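Local coordinates for carbohydrate deacetylase Agd3 (PDB 6NWZ), which removes acetyl groups from the N-acetylated sugars of galactosaminogalactan, an exopolysaccharide of Aspergillus fumigatus biofilms, and probably uses a bound metal ion to do so, at residues Ile623-Val628 with Pro673-Leu678; Val23-Leu28 with Leu614-Ala619; Ala378-Phe383 with Asp420-Phe425; Asn249-Ile254 with Leu589-His594. All blocks are in the same frame, centred on the assembly; numbering follows the deposited sequence.

Contact 1 of 4, residues Ile623-Val628 with Pro673-Leu678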
loop_
_atom_site.group_PDB
_atom_site.type_symbol
_atom_site.label_atom_id
_atom_site.label_comp_id
_atom_site.label_asym_id
_atom_site.label_seq_id
_atom_site.Cartn_x
_atom_site.Cartn_y
_atom_site.Cartn_z
ATOM N N ILE A 623 21.683 -14.927 -19.386
ATOM C CA ILE A 623 21.831 -13.557 -18.901
ATOM C C ILE A 623 23.007 -13.516 -17.935
ATOM O O ILE A 623 23.040 -14.262 -16.952
ATOM C CB ILE A 623 20.543 -13.065 -18.226
ATOM C CG1 ILE A 623 19.410 -12.978 -19.246
ATOM C CG2 ILE A 623 20.767 -11.715 -17.564
ATOM C CD1 ILE A 623 18.098 -12.550 -18.648
ATOM N N THR A 624 23.975 -12.637 -18.209
ATOM C CA THR A 624 25.212 -12.605 -17.442
ATOM C C THR A 624 25.451 -11.314 -16.671
ATOM O O THR A 624 26.244 -11.330 -15.723
ATOM C CB THR A 624 26.419 -12.847 -18.362
ATOM O OG1 THR A 624 26.458 -11.843 -19.383
ATOM C CG2 THR A 624 26.323 -14.216 -19.008
ATOM N N ALA A 625 24.800 -10.212 -17.038
ATOM C CA ALA A 625 25.061 -8.935 -16.391
ATOM C C ALA A 625 23.899 -7.986 -16.649
ATOM O O ALA A 625 23.067 -8.217 -17.530
ATOM C CB ALA A 625 26.372 -8.315 -16.883
ATOM N N VAL A 626 23.860 -6.909 -15.859
ATOM C CA VAL A 626 22.873 -5.846 -16.005
ATOM C C VAL A 626 23.576 -4.502 -15.868
ATOM O O VAL A 626 24.644 -4.393 -15.262
ATOM C CB VAL A 626 21.726 -5.951 -14.974
ATOM C CG1 VAL A 626 20.887 -7.182 -15.236
ATOM C CG2 VAL A 626 22.285 -5.980 -13.561
ATOM N N THR A 627 22.956 -3.469 -16.438
ATOM C CA THR A 627 23.482 -2.110 -16.395
ATOM C C THR A 627 22.361 -1.150 -16.029
ATOM O O THR A 627 21.293 -1.168 -16.651
ATOM C CB THR A 627 24.106 -1.704 -17.737
ATOM O OG1 THR A 627 25.218 -2.560 -18.026
ATOM C CG2 THR A 627 24.582 -0.258 -17.696
ATOM N N VAL A 628 22.610 -0.316 -15.023
ATOM C CA VAL A 628 21.648 0.667 -14.543
ATOM C C VAL A 628 21.954 2.002 -15.202
ATOM O O VAL A 628 23.113 2.434 -15.234
ATOM C CB VAL A 628 21.700 0.799 -13.013
ATOM C CG1 VAL A 628 20.699 1.834 -12.542
ATOM C CG2 VAL A 628 21.447 -0.543 -12.358
ATOM N N PRO A 673 27.142 4.946 -15.826
ATOM C CA PRO A 673 26.220 3.828 -15.598
ATOM C C PRO A 673 26.915 2.687 -14.871
ATOM O O PRO A 673 28.086 2.387 -15.114
ATOM C CB PRO A 673 25.811 3.419 -17.017
ATOM C CG PRO A 673 27.001 3.774 -17.849
ATOM C CD PRO A 673 27.608 5.007 -17.223
ATOM N N VAL A 674 26.178 2.049 -13.970
ATOM C CA VAL A 674 26.714 0.982 -13.135
ATOM C C VAL A 674 26.322 -0.360 -13.733
ATOM O O VAL A 674 25.204 -0.526 -14.236
ATOM C CB VAL A 674 26.213 1.115 -11.685
ATOM C CG1 VAL A 674 26.870 0.069 -10.790
ATOM C CG2 VAL A 674 26.475 2.523 -11.165
ATOM N N THR A 675 27.247 -1.321 -13.680
ATOM C CA THR A 675 27.035 -2.659 -14.219
ATOM C C THR A 675 27.347 -3.705 -13.156
ATOM O O THR A 675 28.352 -3.603 -12.445
ATOM C CB THR A 675 27.898 -2.893 -15.467
ATOM O OG1 THR A 675 27.425 -2.060 -16.532
ATOM C CG2 THR A 675 27.837 -4.347 -15.908
ATOM N N PHE A 676 26.476 -4.707 -13.050
ATOM C CA PHE A 676 26.626 -5.806 -12.107
ATOM C C PHE A 676 26.736 -7.120 -12.867
ATOM O O PHE A 676 26.003 -7.352 -13.831
ATOM C CB PHE A 676 25.439 -5.873 -11.132
ATOM C CG PHE A 676 25.282 -4.646 -10.278
ATOM C CD1 PHE A 676 24.542 -3.565 -10.726
ATOM C CD2 PHE A 676 25.876 -4.576 -9.027
ATOM C CE1 PHE A 676 24.399 -2.435 -9.944
ATOM C CE2 PHE A 676 25.736 -3.449 -8.239
ATOM C CZ PHE A 676 24.997 -2.377 -8.698
ATOM N N THR A 677 27.650 -7.978 -12.424
ATOM C CA THR A 677 27.846 -9.294 -13.017
ATOM C C THR A 677 27.146 -10.347 -12.168
ATOM O O THR A 677 27.392 -10.443 -10.961
ATOM C CB THR A 677 29.335 -9.619 -13.138
ATOM O OG1 THR A 677 29.914 -8.812 -14.168
ATOM C CG2 THR A 677 29.538 -11.086 -13.475
ATOM N N LEU A 678 26.277 -11.132 -12.798
ATOM C CA LEU A 678 25.581 -12.199 -12.090
ATOM C C LEU A 678 26.563 -13.296 -11.698
ATOM O O LEU A 678 27.317 -13.796 -12.538
ATOM C CB LEU A 678 24.466 -12.775 -12.961
ATOM C CG LEU A 678 23.057 -12.207 -12.800
ATOM C CD1 LEU A 678 23.059 -10.687 -12.814
ATOM C CD2 LEU A 678 22.167 -12.748 -13.903
#

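Contact 2 of 4, residues Val23-Leu28 with Leu614-Ala619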
loop_
_atom_site.group_PDB
_atom_site.type_symbol
_atom_site.label_atom_id
_atom_site.label_comp_id
_atom_site.label_asym_id
_atom_site.label_seq_id
_atom_site.Cartn_x
_atom_site.Cartn_y
_atom_site.Cartn_z
ATOM N N VAL A 23 19.412 -6.631 -24.225
ATOM C CA VAL A 23 17.977 -6.369 -24.215
ATOM C C VAL A 23 17.683 -5.289 -23.181
ATOM O O VAL A 23 18.196 -5.338 -22.058
ATOM C CB VAL A 23 17.169 -7.647 -23.902
ATOM C CG1 VAL A 23 15.677 -7.360 -23.937
ATOM C CG2 VAL A 23 17.528 -8.762 -24.871
ATOM N N LEU A 24 16.858 -4.314 -23.561
ATOM C CA LEU A 24 16.386 -3.307 -22.622
ATOM C C LEU A 24 15.241 -3.864 -21.782
ATOM O O LEU A 24 14.385 -4.596 -22.286
ATOM C CB LEU A 24 15.932 -2.054 -23.368
ATOM C CG LEU A 24 16.992 -1.409 -24.258
ATOM C CD1 LEU A 24 16.464 -0.106 -24.816
ATOM C CD2 LEU A 24 18.283 -1.183 -23.487
ATOM N N SER A 25 15.225 -3.509 -20.492
ATOM C CA SER A 25 14.266 -4.053 -19.534
ATOM C C SER A 25 12.924 -3.336 -19.547
ATOM O O SER A 25 12.201 -3.382 -18.544
ATOM C CB SER A 25 14.850 -4.015 -18.120
ATOM O OG SER A 25 15.964 -4.880 -18.001
ATOM N N ASN A 26 12.574 -2.674 -20.643
ATOM C CA ASN A 26 11.298 -1.980 -20.732
ATOM C C ASN A 26 10.194 -2.968 -21.092
ATOM O O ASN A 26 10.354 -3.781 -22.006
ATOM C CB ASN A 26 11.383 -0.867 -21.770
ATOM C CG ASN A 26 10.313 0.178 -21.585
ATOM O OD1 ASN A 26 9.297 0.174 -22.279
ATOM N ND2 ASN A 26 10.529 1.080 -20.636
ATOM N N ILE A 27 9.077 -2.900 -20.374
ATOM C CA ILE A 27 7.957 -3.811 -20.592
ATOM C C ILE A 27 6.959 -3.158 -21.539
ATOM O O ILE A 27 6.478 -2.048 -21.284
ATOM C CB ILE A 27 7.289 -4.192 -19.261
ATOM C CG1 ILE A 27 8.284 -4.928 -18.365
ATOM C CG2 ILE A 27 6.076 -5.065 -19.508
ATOM C CD1 ILE A 27 8.792 -6.221 -18.964
ATOM N N LEU A 28 6.646 -3.845 -22.636
ATOM C CA LEU A 28 5.683 -3.357 -23.618
ATOM C C LEU A 28 4.290 -3.864 -23.258
ATOM O O LEU A 28 4.051 -5.076 -23.229
ATOM C CB LEU A 28 6.072 -3.806 -25.025
ATOM C CG LEU A 28 5.128 -3.383 -26.151
ATOM C CD1 LEU A 28 4.992 -1.867 -26.186
ATOM C CD2 LEU A 28 5.613 -3.925 -27.489
ATOM N N LEU A 614 16.893 -0.210 -16.902
ATOM C CA LEU A 614 17.799 -1.339 -16.789
ATOM C C LEU A 614 17.973 -1.983 -18.156
ATOM O O LEU A 614 17.093 -1.903 -19.017
ATOM C CB LEU A 614 17.278 -2.376 -15.783
ATOM C CG LEU A 614 18.200 -3.536 -15.392
ATOM C CD1 LEU A 614 19.414 -3.035 -14.626
ATOM C CD2 LEU A 614 17.443 -4.567 -14.573
ATOM N N SER A 615 19.130 -2.605 -18.353
ATOM C CA SER A 615 19.380 -3.429 -19.523
ATOM C C SER A 615 20.242 -4.603 -19.094
ATOM O O SER A 615 21.032 -4.495 -18.153
ATOM C CB SER A 615 20.070 -2.642 -20.642
ATOM O OG SER A 615 21.315 -2.132 -20.204
ATOM N N TYR A 616 20.078 -5.731 -19.775
ATOM C CA TYR A 616 20.842 -6.925 -19.448
ATOM C C TYR A 616 21.507 -7.482 -20.697
ATOM O O TYR A 616 20.920 -7.481 -21.783
ATOM C CB TYR A 616 19.961 -7.994 -18.783
ATOM C CG TYR A 616 18.789 -8.481 -19.605
ATOM C CD1 TYR A 616 18.916 -9.573 -20.454
ATOM C CD2 TYR A 616 17.546 -7.865 -19.511
ATOM C CE1 TYR A 616 17.844 -10.030 -21.202
ATOM C CE2 TYR A 616 16.467 -8.316 -20.256
ATOM C CZ TYR A 616 16.621 -9.400 -21.096
ATOM O OH TYR A 616 15.556 -9.853 -21.840
ATOM N N ALA A 617 22.742 -7.949 -20.531
ATOM C CA ALA A 617 23.502 -8.543 -21.619
ATOM C C ALA A 617 23.332 -10.055 -21.608
ATOM O O ALA A 617 23.309 -10.684 -20.545
ATOM C CB ALA A 617 24.983 -8.183 -21.506
ATOM N N VAL A 618 23.211 -10.632 -22.802
ATOM C CA VAL A 618 23.009 -12.065 -22.979
ATOM C C VAL A 618 24.215 -12.633 -23.710
ATOM O O VAL A 618 24.643 -12.085 -24.733
ATOM C CB VAL A 618 21.712 -12.366 -23.749
ATOM C CG1 VAL A 618 21.473 -13.869 -23.811
ATOM C CG2 VAL A 618 20.539 -11.654 -23.099
ATOM N N ALA A 619 24.757 -13.731 -23.187
ATOM C CA ALA A 619 25.928 -14.390 -23.758
ATOM C C ALA A 619 25.666 -15.889 -23.786
ATOM O O ALA A 619 25.644 -16.539 -22.733
ATOM C CB ALA A 619 27.190 -14.069 -22.958
#

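Contact 3 of 4, residues Ala378-Phe383 with Asp420-Phe425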
loop_
_atom_site.group_PDB
_atom_site.type_symbol
_atom_site.label_atom_id
_atom_site.label_comp_id
_atom_site.label_asym_id
_atom_site.label_seq_id
_atom_site.Cartn_x
_atom_site.Cartn_y
_atom_site.Cartn_z
ATOM N N ALA A 378 10.366 1.256 28.684
ATOM C CA ALA A 378 10.028 -0.032 28.089
ATOM C C ALA A 378 8.727 0.036 27.299
ATOM O O ALA A 378 8.584 -0.654 26.284
ATOM C CB ALA A 378 9.937 -1.106 29.172
ATOM N N ASN A 379 7.777 0.867 27.740
ATOM C CA ASN A 379 6.527 1.048 27.008
ATOM C C ASN A 379 6.692 2.033 25.856
ATOM O O ASN A 379 6.239 1.774 24.735
ATOM C CB ASN A 379 5.428 1.528 27.956
ATOM C CG ASN A 379 5.186 0.570 29.094
ATOM O OD1 ASN A 379 5.291 -0.645 28.930
ATOM N ND2 ASN A 379 4.861 1.110 30.263
ATOM N N ARG A 380 7.328 3.174 26.123
ATOM C CA ARG A 380 7.520 4.183 25.087
ATOM C C ARG A 380 8.250 3.608 23.881
ATOM O O ARG A 380 7.853 3.834 22.732
ATOM C CB ARG A 380 8.297 5.364 25.658
ATOM C CG ARG A 380 8.735 6.373 24.622
ATOM C CD ARG A 380 9.838 7.247 25.178
ATOM N NE ARG A 380 11.010 6.454 25.531
ATOM C CZ ARG A 380 12.053 6.922 26.209
ATOM N NH1 ARG A 380 12.073 8.184 26.617
ATOM N NH2 ARG A 380 13.076 6.123 26.482
ATOM N N ASP A 381 9.323 2.861 24.124
ATOM C CA ASP A 381 10.182 2.408 23.038
ATOM C C ASP A 381 9.615 1.214 22.285
ATOM O O ASP A 381 10.224 0.773 21.304
ATOM C CB ASP A 381 11.574 2.082 23.581
ATOM C CG ASP A 381 12.309 3.316 24.082
ATOM O OD1 ASP A 381 12.097 4.413 23.518
ATOM O OD2 ASP A 381 13.103 3.188 25.039
ATOM N N ALA A 382 8.468 0.685 22.697
ATOM C CA ALA A 382 7.826 -0.381 21.946
ATOM C C ALA A 382 6.841 0.136 20.903
ATOM O O ALA A 382 6.360 -0.652 20.081
ATOM C CB ALA A 382 7.111 -1.338 22.904
ATOM N N PHE A 383 6.546 1.434 20.904
ATOM C CA PHE A 383 5.570 2.021 20.000
ATOM C C PHE A 383 6.201 3.165 19.213
ATOM O O PHE A 383 7.257 3.691 19.574
ATOM C CB PHE A 383 4.343 2.542 20.770
ATOM C CG PHE A 383 3.541 1.463 21.451
ATOM C CD1 PHE A 383 4.009 0.851 22.605
ATOM C CD2 PHE A 383 2.314 1.070 20.944
ATOM C CE1 PHE A 383 3.273 -0.134 23.232
ATOM C CE2 PHE A 383 1.571 0.087 21.567
ATOM C CZ PHE A 383 2.050 -0.516 22.711
ATOM N N ASP A 420 9.688 12.371 22.813
ATOM C CA ASP A 420 10.493 12.623 21.622
ATOM C C ASP A 420 11.830 11.902 21.650
ATOM O O ASP A 420 12.579 11.991 20.674
ATOM C CB ASP A 420 10.716 14.126 21.427
ATOM C CG ASP A 420 11.504 14.765 22.558
ATOM O OD1 ASP A 420 11.839 14.075 23.545
ATOM O OD2 ASP A 420 11.786 15.978 22.450
ATOM N N GLN A 421 12.144 11.204 22.736
ATOM C CA GLN A 421 13.358 10.411 22.842
ATOM C C GLN A 421 13.141 8.959 22.447
ATOM O O GLN A 421 14.077 8.158 22.548
ATOM C CB GLN A 421 13.905 10.479 24.272
ATOM C CG GLN A 421 14.387 11.861 24.692
ATOM C CD GLN A 421 15.537 12.362 23.837
ATOM O OE1 GLN A 421 15.359 13.242 22.993
ATOM N NE2 GLN A 421 16.723 11.804 24.051
ATOM N N ALA A 422 11.938 8.603 22.004
ATOM C CA ALA A 422 11.627 7.212 21.726
ATOM C C ALA A 422 12.441 6.704 20.542
ATOM O O ALA A 422 12.914 7.470 19.697
ATOM C CB ALA A 422 10.136 7.037 21.442
ATOM N N LYS A 423 12.609 5.381 20.501
ATOM C CA LYS A 423 13.289 4.757 19.374
ATOM C C LYS A 423 12.607 5.118 18.061
ATOM O O LYS A 423 13.275 5.446 17.071
ATOM C CB LYS A 423 13.330 3.239 19.566
ATOM C CG LYS A 423 13.824 2.481 18.344
ATOM C CD LYS A 423 13.928 0.982 18.597
ATOM C CE LYS A 423 12.601 0.397 19.055
ATOM N NZ LYS A 423 12.631 -1.091 19.136
ATOM N N TRP A 424 11.280 5.087 18.043
ATOM C CA TRP A 424 10.476 5.367 16.858
ATOM C C TRP A 424 9.711 6.661 17.107
ATOM O O TRP A 424 8.693 6.668 17.806
ATOM C CB TRP A 424 9.538 4.201 16.568
ATOM C CG TRP A 424 10.255 2.950 16.164
ATOM C CD1 TRP A 424 11.298 2.850 15.287
ATOM C CD2 TRP A 424 9.994 1.620 16.629
ATOM N NE1 TRP A 424 11.694 1.540 15.171
ATOM C CE2 TRP A 424 10.910 0.764 15.984
ATOM C CE3 TRP A 424 9.074 1.070 17.525
ATOM C CZ2 TRP A 424 10.930 -0.610 16.206
ATOM C CZ3 TRP A 424 9.098 -0.297 17.746
ATOM C CH2 TRP A 424 10.019 -1.120 17.088
ATOM N N PHE A 425 10.202 7.756 16.527
ATOM C CA PHE A 425 9.613 9.072 16.715
ATOM C C PHE A 425 9.700 9.871 15.421
ATOM O O PHE A 425 10.694 9.788 14.694
ATOM C CB PHE A 425 10.313 9.832 17.846
ATOM C CG PHE A 425 9.752 11.199 18.088
ATOM C CD1 PHE A 425 8.519 11.356 18.695
ATOM C CD2 PHE A 425 10.458 12.327 17.707
ATOM C CE1 PHE A 425 8.000 12.616 18.919
ATOM C CE2 PHE A 425 9.946 13.589 17.929
ATOM C CZ PHE A 425 8.716 13.735 18.534
HETATM O O HOH W 1 10.210 3.685 20.189
#

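Contact 4 of 4, residues Asn249-Ile254 with Leu589-His594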
loop_
_atom_site.group_PDB
_atom_site.type_symbol
_atom_site.label_atom_id
_atom_site.label_comp_id
_atom_site.label_asym_id
_atom_site.label_seq_id
_atom_site.Cartn_x
_atom_site.Cartn_y
_atom_site.Cartn_z
ATOM N N ASN A 249 4.425 -2.310 3.400
ATOM C CA ASN A 249 4.474 -1.658 4.702
ATOM C C ASN A 249 3.118 -1.772 5.383
ATOM O O ASN A 249 2.074 -1.603 4.745
ATOM C CB ASN A 249 4.867 -0.182 4.580
ATOM C CG ASN A 249 6.334 0.016 4.240
ATOM O OD1 ASN A 249 6.670 0.725 3.290
ATOM N ND2 ASN A 249 7.215 -0.599 5.024
ATOM N N LEU A 250 3.137 -2.053 6.681
ATOM C CA LEU A 250 1.921 -2.119 7.488
ATOM C C LEU A 250 2.053 -1.102 8.621
ATOM O O LEU A 250 2.550 -1.420 9.704
ATOM C CB LEU A 250 1.685 -3.523 8.015
ATOM C CG LEU A 250 0.397 -3.700 8.815
ATOM C CD1 LEU A 250 -0.817 -3.347 7.960
ATOM C CD2 LEU A 250 0.302 -5.118 9.363
ATOM N N ASN A 251 1.601 0.123 8.365
ATOM C CA ASN A 251 1.634 1.205 9.340
ATOM C C ASN A 251 0.221 1.451 9.851
ATOM O O ASN A 251 -0.673 1.790 9.068
ATOM C CB ASN A 251 2.208 2.479 8.723
ATOM C CG ASN A 251 3.598 2.277 8.161
ATOM O OD1 ASN A 251 4.266 1.290 8.469
ATOM N ND2 ASN A 251 4.045 3.218 7.337
ATOM N N THR A 252 0.024 1.287 11.160
ATOM C CA THR A 252 -1.285 1.448 11.789
ATOM C C THR A 252 -1.189 2.554 12.832
ATOM O O THR A 252 -0.586 2.362 13.895
ATOM C CB THR A 252 -1.757 0.136 12.414
ATOM O OG1 THR A 252 -0.850 -0.262 13.448
ATOM C CG2 THR A 252 -1.804 -0.957 11.363
ATOM N N GLN A 253 -1.790 3.705 12.537
ATOM C CA GLN A 253 -1.685 4.885 13.384
ATOM C C GLN A 253 -2.901 5.012 14.291
ATOM O O GLN A 253 -4.038 4.814 13.851
ATOM C CB GLN A 253 -1.542 6.145 12.536
ATOM C CG GLN A 253 -0.222 6.231 11.811
ATOM C CD GLN A 253 -0.108 7.491 10.996
ATOM O OE1 GLN A 253 -1.099 7.990 10.464
ATOM N NE2 GLN A 253 1.101 8.023 10.901
ATOM N N ILE A 254 -2.655 5.354 15.555
ATOM C CA ILE A 254 -3.697 5.473 16.571
ATOM C C ILE A 254 -3.812 6.948 16.934
ATOM O O ILE A 254 -2.964 7.488 17.656
ATOM C CB ILE A 254 -3.396 4.625 17.811
ATOM C CG1 ILE A 254 -3.055 3.188 17.414
ATOM C CG2 ILE A 254 -4.580 4.659 18.766
ATOM C CD1 ILE A 254 -4.145 2.491 16.649
ATOM N N LEU A 589 6.345 -8.229 6.413
ATOM C CA LEU A 589 5.592 -7.019 6.716
ATOM C C LEU A 589 6.492 -6.126 7.556
ATOM O O LEU A 589 6.916 -6.521 8.648
ATOM C CB LEU A 589 4.295 -7.330 7.462
ATOM C CG LEU A 589 3.179 -8.033 6.689
ATOM C CD1 LEU A 589 2.091 -8.512 7.635
ATOM C CD2 LEU A 589 2.594 -7.107 5.643
ATOM N N VAL A 590 6.794 -4.936 7.048
ATOM C CA VAL A 590 7.727 -4.030 7.704
ATOM C C VAL A 590 6.991 -2.749 8.063
ATOM O O VAL A 590 6.439 -2.077 7.184
ATOM C CB VAL A 590 8.945 -3.732 6.821
ATOM C CG1 VAL A 590 9.877 -2.803 7.546
ATOM C CG2 VAL A 590 9.655 -5.025 6.462
ATOM N N THR A 591 6.974 -2.420 9.354
ATOM C CA THR A 591 6.436 -1.153 9.829
ATOM C C THR A 591 7.565 -0.133 9.902
ATOM O O THR A 591 8.655 -0.439 10.399
ATOM C CB THR A 591 5.778 -1.310 11.205
ATOM O OG1 THR A 591 4.672 -2.213 11.119
ATOM C CG2 THR A 591 5.279 0.030 11.722
ATOM N N ILE A 592 7.311 1.071 9.385
ATOM C CA ILE A 592 8.250 2.178 9.481
ATOM C C ILE A 592 7.520 3.375 10.072
ATOM O O ILE A 592 6.294 3.480 10.004
ATOM C CB ILE A 592 8.880 2.538 8.118
ATOM C CG1 ILE A 592 7.801 2.916 7.104
ATOM C CG2 ILE A 592 9.683 1.376 7.590
ATOM C CD1 ILE A 592 8.343 3.161 5.714
ATOM N N THR A 593 8.294 4.282 10.667
ATOM C CA THR A 593 7.706 5.454 11.295
ATOM C C THR A 593 7.109 6.382 10.242
ATOM O O THR A 593 7.420 6.299 9.050
ATOM C CB THR A 593 8.740 6.219 12.122
ATOM O OG1 THR A 593 9.644 6.906 11.249
ATOM C CG2 THR A 593 9.516 5.269 13.017
ATOM N N HIS A 594 6.229 7.271 10.704
ATOM C CA HIS A 594 5.634 8.257 9.812
ATOM C C HIS A 594 6.712 9.050 9.088
ATOM O O HIS A 594 6.601 9.316 7.887
ATOM C CB HIS A 594 4.711 9.181 10.610
ATOM C CG HIS A 594 4.129 10.306 9.813
ATOM N ND1 HIS A 594 2.800 10.351 9.453
ATOM C CD2 HIS A 594 4.688 11.442 9.331
ATOM C CE1 HIS A 594 2.568 11.459 8.771
ATOM N NE2 HIS A 594 3.698 12.138 8.683
#

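Contact 1 of 4, residues Ile623-Val628 with Pro673-Leu678
Val-626 and Phe-676 meet at the apolar centre of an antiparallel strand pair, formed by strands 622-629 and 674-683 of the C-terminal domain. CG2 of Val-626 lies 4.0 Å from CB of Phe-676 and approaches the ring obliquely. Val-628 reaches the same ring at its edge, with CG2 4.3 Å from CE1 of Phe-676. Val-626, Val-628, Val-674 and Phe-676 share one buried face of the sheet, which packs on strands 639-643 and 663-667. At the far end CD2 of Leu-678 comes to 4.1 Å from CG2 of Ile-623.

The backbones zip the two strands together next to this layer. Val-626 and Phe-676 form a hydrogen-bonded pair, each N meeting the other's O, and Phe-676 N lies 2.9 Å from Val-626 O. Val-628 N donates to Val-674 O, while the return bond from Val-674 N to Val-628 O is weak. Leu-678 N donates to Thr-624 O at 2.9 Å.

The opposite face carries the non-hydrogen-bonded pairs Ala-625 with Thr-677 and Thr-627 with Thr-675. It is more open to solvent. On the outer side of the second strand, Gln-651 and Thr-648 bind the carbonyl oxygens of Thr-675 and Thr-677. The two threonines of the second pair turn their hydroxyls toward each other. In both, OG1 lies beside the backbone N (chi1 -62° in Thr-627, -68° in Thr-675), and the two OG1 atoms share a hydrogen bond of 2.7 Å.

Contact 2 of 4, residues Val23-Leu28 with Leu614-Ala619
Leu-614 meets Ser-25 at one end of a short antiparallel strand pairing between strands 613-618 and 22-31. The pairing joins the C-terminal part of the chain to the first strand of the CBM87 region. The carbonyl of Leu-614 accepts the backbone N of Ser-25, with 2.9 Å between Leu-614 O and Ser-25 N. CB of Leu-614 also rests 3.6 Å from OG of Ser-25.

Ser-615 comes next and forms a non-hydrogen-bonded pair with Leu-24. Its CB touches CD2 of Leu-24 at 3.7 Å, on the face of the sheet turned away from Tyr-616.

Tyr-616 forms the hydrogen-bonded pair with Val-23. Two backbone bonds link them, and each has 3.0 Å between N and O: Val-23 N to Tyr-616 O, and Tyr-616 N to Val-23 O. The side chains of the two residues run side by side. CG of Tyr-616 sits between its own backbone N and carbonyl carbon (chi1 60°), which lays the ring along Val-23. Helix 99-112 touches Val-23 through Tyr-108 and Tyr-112. The contact with the ring is CH-pi: CB of Val-23 stands over one face, 3.8 Å from the centroid of the Tyr-616 ring. OG of Ser-25 lies in the ring plane at the edge, 3.7 Å from CD2 of Tyr-616.

Contact 3 of 4, residues Ala378-Phe383 with Asp420-Phe425
Asp-381 receives the one direct hydrogen bond across this surface contact. Lys-423 N donates to OD1 of Asp-381 over 3.2 Å and comes from above the carboxylate plane, 42° out of it. The same carboxylate is held by its neighbour Arg-380 in a salt bridge. NE of Arg-380 makes a weak bond to OD1 of Asp-381, and NH2 meets OD2 of Asp-381 on its syn side at 3.3 Å. A bend at chi3 (61°) folds the arginine back to make this pairing.

Packing adds to the polar bonds. CG of Arg-380 lies 3.5 Å from CB of Ala-422. Trp-424 turns its ring edge to the turn, with CZ3 3.6 Å from Ala-382 O. Phe-299 stacks on the same indole.

One water links the backbones. It donates to Phe-383 O at 3.0 Å and accepts from Trp-424 N at 2.8 Å.

Arg-380 to Phe-383 form a type I beta turn that leads into strand 384-387. The chain then passes through helix 400-417 to the adjacent parallel strand 424-426. The contact thus joins the entrances of the two strands of a beta-alpha-beta crossover in the deacetylase domain.

Contact 4 of 4, residues Asn249-Ile254 with Leu589-His594
Asn-249 and Leu-250 both donate to the carbonyl oxygen of Val-590. ND2 of Asn-249 lies 2.7 Å from Val-590 O, and its N-H points almost straight at it (175°). The acceptor lies in the amide plane of Asn-249, but the donor stands above the carbonyl plane of Val-590. The backbone N of Leu-250 adds a weak bond.

Thr-591 returns a bond to the first segment. Its OG1, beside its own backbone N (chi1 -62°), donates to Leu-250 O at 2.7 Å. The other branch, CG2, lies 3.6 Å from OD1 of Asn-251. That amide oxygen accepts Ile-592 N over 3.2 Å. CG1 of Ile-592 sits between its own backbone N and carbonyl carbon (chi1 59°), which brings the longer branch across the two asparagines. CG1 touches ND2 of Asn-251, and CD1 of Ile-592 lies 3.8 Å from OD1 of Asn-249. CD2 of Leu-250 meets CD1 of Leu-589 at 4.2 Å.

Gln-253 is extended beyond CG, which carries its amide to the His-594 ring. Its NE2 donates to ND1 of His-594 at 3.2 Å. Amide and ring are nearly coplanar, and NE2 sits at the ring edge. Arg-491 and Glu-301 bind the two ends of the same amide and help fix its rotation. Two residues on is Asp-255, a zinc ligand.

Strand 252-257 runs between strands 300-304 and 542-546 of the deacetylase sheet. Leu-250 and Leu-589 rest on helix 569-584. Thr-593 is the N-cap of helix 594-607, and its OG1 accepts the backbone N of Glu-596.

In the fold
Contacts 1 and 2 lie in one part of the molecule, their centres 10 Å apart. Strands 613-618 and 622-629 follow each other in the chain and pair directly, so the N-terminal strand 22-31 and strand 674-683 belong to a continuous run of strands. Contacts 3 and 4 belong to the deacetylase domain. Their centres are 14 Å apart, both reach its sheet, and they touch where Trp-424 packs on Thr-593. Contacts 1 and 4 are 33 Å apart between centres. Along the chain, contact 3 is nested within contact 4, contact 4 within contact 2, and contact 1 follows. Contact 2 thus brings together the two ends of a very long loop that holds contacts 3 and 4.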